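Local atomic coordinates of ADP-ribosylation factor guanine nucleotide-exchange factor SEC7 (Saccharomyces cerevisiae, PDB entry 4OIY), a protein that activates the small GTPase ARF1 at the trans-Golgi network by guanine nucleotide exchange, and so takes part in vesicle budding and Golgi traffic. Residues A[110-113]-A[114-117]; A[129-132]-A[133-136]. All coordinates share one frame; numbering follows the deposited sequence.

Interaction 1: A[110-113]-A[114-117]; sequences RFML and KFAE
Leu113 and Glu117 meet one turn apart, first through the backbone: Glu117 N donates to Leu113 O at 2.9 Å. The same carbonyl oxygen also lies 3.3 Å from Glu117 CG, so the start of the acid's side chain packs against it. With CG beside the backbone N (chi1 -72°), the extended Glu117 chain leads back along the helix and OE2 comes 3.5 Å from Leu113 CG. The two side chains cross at a slant; the carboxylate meets leucine only by packing, which suits a partly exposed acid next to an exposed aliphatic residue. Shortening Glu117 to an alanine removes the carboxylate and is likely to leave Leu113 CG and CD1 without that cover, the backbone bond remaining.

Three more i to i+4 bonds complete this run of helix 105-122, one of the helices of the all-helical Sec7 domain. Lys114 N reaches Arg110 O in the longest of them, at 3.2 Å; Phe115 N meets Phe111 O at 2.9 Å with a nearly straight N-H (166°), and Ala116 N meets Met112 O. Thus all four carbonyls of 110-113 are used. The methyl of Ala116 is small enough to lie 3.4 Å from Met112 O, on a face that helix 130-148 covers. On the buried side, Met112 CE comes 4.3 Å from Phe115 CD2, the terminal methyl of the methionine against the ring, and the buried Phe115 ring goes on to meet Phe83 edge-to-face. Both basic side chains find partners elsewhere: Lys114 NZ forms a salt bridge with Asp79, and Arg110 NH1 a weak hydrogen bond with Gly64 O.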
loop_
_atom_site.group_PDB
_atom_site.type_symbol
_atom_site.label_atom_id
_atom_site.label_comp_id
_atom_site.label_asym_id
_atom_site.label_seq_id
_atom_site.Cartn_x
_atom_site.Cartn_y
_atom_site.Cartn_z
ATOM N N ARG A 110 -6.750 -8.169 0.727
ATOM C CA ARG A 110 -7.625 -7.036 1.069
ATOM C C ARG A 110 -7.021 -5.705 0.607
ATOM O O ARG A 110 -7.711 -4.888 -0.023
ATOM C CB ARG A 110 -7.913 -6.996 2.575
ATOM C CG ARG A 110 -8.762 -8.150 3.089
ATOM C CD ARG A 110 -9.444 -7.783 4.404
ATOM N NE ARG A 110 -8.552 -7.747 5.560
ATOM C CZ ARG A 110 -8.193 -8.818 6.266
ATOM N NH1 ARG A 110 -7.385 -8.684 7.302
ATOM N NH2 ARG A 110 -8.631 -10.031 5.934
ATOM N N PHE A 111 -5.744 -5.483 0.918
ATOM C CA PHE A 111 -5.044 -4.273 0.467
ATOM C C PHE A 111 -5.049 -4.160 -1.053
ATOM O O PHE A 111 -5.351 -3.094 -1.606
ATOM C CB PHE A 111 -3.589 -4.263 0.929
ATOM C CG PHE A 111 -3.401 -3.967 2.386
ATOM C CD1 PHE A 111 -3.322 -2.661 2.836
ATOM C CD2 PHE A 111 -3.264 -4.997 3.299
ATOM C CE1 PHE A 111 -3.119 -2.388 4.169
ATOM C CE2 PHE A 111 -3.055 -4.728 4.642
ATOM C CZ PHE A 111 -2.995 -3.420 5.076
ATOM N N MET A 112 -4.688 -5.245 -1.734
ATOM C CA MET A 112 -4.453 -5.176 -3.165
ATOM C C MET A 112 -5.753 -5.073 -3.937
ATOM O O MET A 112 -5.787 -4.431 -4.987
ATOM C CB MET A 112 -3.575 -6.344 -3.628
ATOM C CG MET A 112 -2.232 -6.400 -2.881
ATOM S SD MET A 112 -1.385 -4.805 -2.694
ATOM C CE MET A 112 -1.192 -4.461 -4.422
ATOM N N LEU A 113 -6.830 -5.667 -3.416
ATOM C CA LEU A 113 -8.139 -5.505 -4.060
ATOM C C LEU A 113 -8.634 -4.070 -3.944
ATOM O O LEU A 113 -9.142 -3.513 -4.921
ATOM C CB LEU A 113 -9.185 -6.487 -3.523
ATOM C CG LEU A 113 -10.570 -6.360 -4.175
ATOM C CD1 LEU A 113 -10.517 -6.573 -5.682
ATOM C CD2 LEU A 113 -11.530 -7.335 -3.506
ATOM N N LYS A 114 -8.475 -3.463 -2.770
ATOM C CA LYS A 114 -8.889 -2.075 -2.588
ATOM C C LYS A 114 -8.029 -1.133 -3.427
ATOM O O LYS A 114 -8.545 -0.192 -4.031
ATOM C CB LYS A 114 -8.829 -1.675 -1.120
ATOM C CG LYS A 114 -9.276 -0.252 -0.840
ATOM C CD LYS A 114 -10.736 0.016 -1.180
ATOM C CE LYS A 114 -11.073 1.471 -0.881
ATOM N NZ LYS A 114 -12.423 1.887 -1.337
ATOM N N PHE A 115 -6.720 -1.379 -3.462
ATOM C CA PHE A 115 -5.835 -0.630 -4.351
ATOM C C PHE A 115 -6.326 -0.706 -5.795
ATOM O O PHE A 115 -6.451 0.320 -6.467
ATOM C CB PHE A 115 -4.402 -1.151 -4.268
ATOM C CG PHE A 115 -3.520 -0.643 -5.365
ATOM C CD1 PHE A 115 -2.956 0.619 -5.273
ATOM C CD2 PHE A 115 -3.292 -1.399 -6.504
ATOM C CE1 PHE A 115 -2.177 1.113 -6.291
ATOM C CE2 PHE A 115 -2.511 -0.904 -7.535
ATOM C CZ PHE A 115 -1.954 0.357 -7.420
ATOM N N ALA A 116 -6.614 -1.916 -6.263
ATOM C CA ALA A 116 -7.042 -2.123 -7.651
ATOM C C ALA A 116 -8.333 -1.371 -7.928
ATOM O O ALA A 116 -8.473 -0.736 -8.969
ATOM C CB ALA A 116 -7.222 -3.611 -7.937
ATOM N N GLU A 117 -9.274 -1.438 -6.999
ATOM C CA GLU A 117 -10.551 -0.750 -7.165
ATOM C C GLU A 117 -10.366 0.760 -7.260
ATOM O O GLU A 117 -10.967 1.410 -8.121
ATOM C CB GLU A 117 -11.514 -1.134 -6.044
ATOM C CG GLU A 117 -12.033 -2.555 -6.195
ATOM C CD GLU A 117 -12.708 -3.094 -4.952
ATOM O OE1 GLU A 117 -12.692 -2.407 -3.910
ATOM O OE2 GLU A 117 -13.240 -4.227 -5.009
#

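Interaction 2: A[129-132]-A[133-136]; sequences KADT and AYVL
Thr132 and Leu136 are joined by the backbone bond from Leu136 N to Thr132 O, 3.0 Å long, and Leu136 CB lies just 3.2 Å from that oxygen. Val135, three residues on from Thr132, lays its CG2 methyl against the same oxygen. Threonine suits this buried place because it is part polar, part aliphatic: OG1, which lies beside the backbone N, is satisfied by the carbonyl of Ile168, while CG2 takes up the position anti to N. The backbone N of Thr132 has its own acceptor, Lys129 O, in the first turn.

Asp131 works on a different face of the helix. Its carbonyl accepts Val135 N at 3.0 Å in an almost straight bond (N-H...O 173°), and both methyls of Val135 pack beside it. With CG anti to the backbone N (chi1 -160°), the carboxylate reaches forward along the helix, and OD1 stops 3.7 Å from Tyr134 CD2, an oblique approach with carboxylate and ring planes 23° apart. An acid in the opening turn of a helix is likely to be favoured electrostatically by the nearby N-terminal end.

Ala133 has only a methyl, which lies 3.6 Å from Ala130 O. The latter oxygen is the acceptor for Tyr134 N at 2.8 Å. A side chain this small suits a close approach of helices: Ala133 touches Ala116 of helix 105-122 and Ile88 of helix 88-96. Tyr134 also leans on helix 105-122, while Leu136 turns to Leu179 and Leu182 of helix 176-188, placing the N-terminal turns of helix 130-148 among three other helices of the all-helical Sec7 domain.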
loop_
_atom_site.group_PDB
_atom_site.type_symbol
_atom_site.label_atom_id
_atom_site.label_comp_id
_atom_site.label_asym_id
_atom_site.label_seq_id
_atom_site.Cartn_x
_atom_site.Cartn_y
_atom_site.Cartn_z
ATOM N N LYS A 129 -11.624 -4.045 -16.082
ATOM C CA LYS A 129 -11.974 -4.727 -14.838
ATOM C C LYS A 129 -10.917 -4.479 -13.773
ATOM O O LYS A 129 -9.717 -4.490 -14.067
ATOM C CB LYS A 129 -12.081 -6.243 -15.066
ATOM C CG LYS A 129 -12.973 -6.664 -16.220
ATOM C CD LYS A 129 -14.440 -6.448 -15.915
ATOM C CE LYS A 129 -15.303 -6.983 -17.044
ATOM N NZ LYS A 129 -16.747 -6.946 -16.698
ATOM N N ALA A 130 -11.358 -4.283 -12.536
ATOM C CA ALA A 130 -10.439 -4.202 -11.403
ATOM C C ALA A 130 -9.607 -5.478 -11.230
ATOM O O ALA A 130 -8.471 -5.415 -10.774
ATOM C CB ALA A 130 -11.199 -3.888 -10.120
ATOM N N ASP A 131 -10.157 -6.630 -11.606
ATOM C CA ASP A 131 -9.452 -7.907 -11.439
ATOM C C ASP A 131 -8.140 -7.889 -12.225
ATOM O O ASP A 131 -7.159 -8.481 -11.809
ATOM C CB ASP A 131 -10.335 -9.081 -11.902
ATOM C CG ASP A 131 -9.899 -10.420 -11.335
ATOM O OD1 ASP A 131 -9.318 -10.454 -10.239
ATOM O OD2 ASP A 131 -10.170 -11.458 -11.981
ATOM N N THR A 132 -8.126 -7.194 -13.357
ATOM C CA THR A 132 -6.906 -7.065 -14.156
ATOM C C THR A 132 -5.838 -6.298 -13.387
ATOM O O THR A 132 -4.696 -6.734 -13.315
ATOM C CB THR A 132 -7.195 -6.345 -15.478
ATOM O OG1 THR A 132 -8.216 -7.056 -16.192
ATOM C CG2 THR A 132 -5.946 -6.242 -16.329
ATOM N N ALA A 133 -6.220 -5.167 -12.797
ATOM C CA ALA A 133 -5.285 -4.379 -11.997
ATOM C C ALA A 133 -4.830 -5.149 -10.752
ATOM O O ALA A 133 -3.671 -5.079 -10.355
ATOM C CB ALA A 133 -5.901 -3.043 -11.609
ATOM N N TYR A 134 -5.756 -5.895 -10.154
ATOM C CA TYR A 134 -5.483 -6.719 -8.983
ATOM C C TYR A 134 -4.388 -7.743 -9.270
ATOM O O TYR A 134 -3.367 -7.769 -8.601
ATOM C CB TYR A 134 -6.774 -7.417 -8.537
ATOM C CG TYR A 134 -6.656 -8.420 -7.400
ATOM C CD1 TYR A 134 -6.453 -8.007 -6.089
ATOM C CD2 TYR A 134 -6.833 -9.779 -7.630
ATOM C CE1 TYR A 134 -6.389 -8.921 -5.053
ATOM C CE2 TYR A 134 -6.765 -10.698 -6.598
ATOM C CZ TYR A 134 -6.545 -10.266 -5.311
ATOM O OH TYR A 134 -6.489 -11.190 -4.283
ATOM N N VAL A 135 -4.586 -8.581 -10.289
ATOM C CA VAL A 135 -3.592 -9.618 -10.570
ATOM C C VAL A 135 -2.277 -9.045 -11.078
ATOM O O VAL A 135 -1.201 -9.559 -10.764
ATOM C CB VAL A 135 -4.098 -10.720 -11.527
ATOM C CG1 VAL A 135 -5.322 -11.411 -10.945
ATOM C CG2 VAL A 135 -4.360 -10.175 -12.923
ATOM N N LEU A 136 -2.359 -7.969 -11.860
ATOM C CA LEU A 136 -1.158 -7.332 -12.379
ATOM C C LEU A 136 -0.303 -6.793 -11.240
ATOM O O LEU A 136 0.918 -6.850 -11.306
ATOM C CB LEU A 136 -1.527 -6.215 -13.356
ATOM C CG LEU A 136 -0.368 -5.462 -14.017
ATOM C CD1 LEU A 136 0.587 -6.428 -14.700
ATOM C CD2 LEU A 136 -0.908 -4.452 -15.014
#

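From the N terminus, interaction 1 comes first, in the middle of helix 105-122; the chain then leaves that helix, passes through the connecting segment and enters helix 130-148, whose opening turns hold interaction 2. Neither contact closes a loop, since each joins adjacent turns of one helix, and the two stand in series without nesting or crossing. They meet in space, however, with centres about 9 Å apart: Ala116 CB lies 3.5 Å from Tyr134 N, and Tyr134 CD1 packs 3.6 Å from Leu113 N. The consecutive helices are thereby packed against each other within the Sec7 domain, with helix 88-96 touching both.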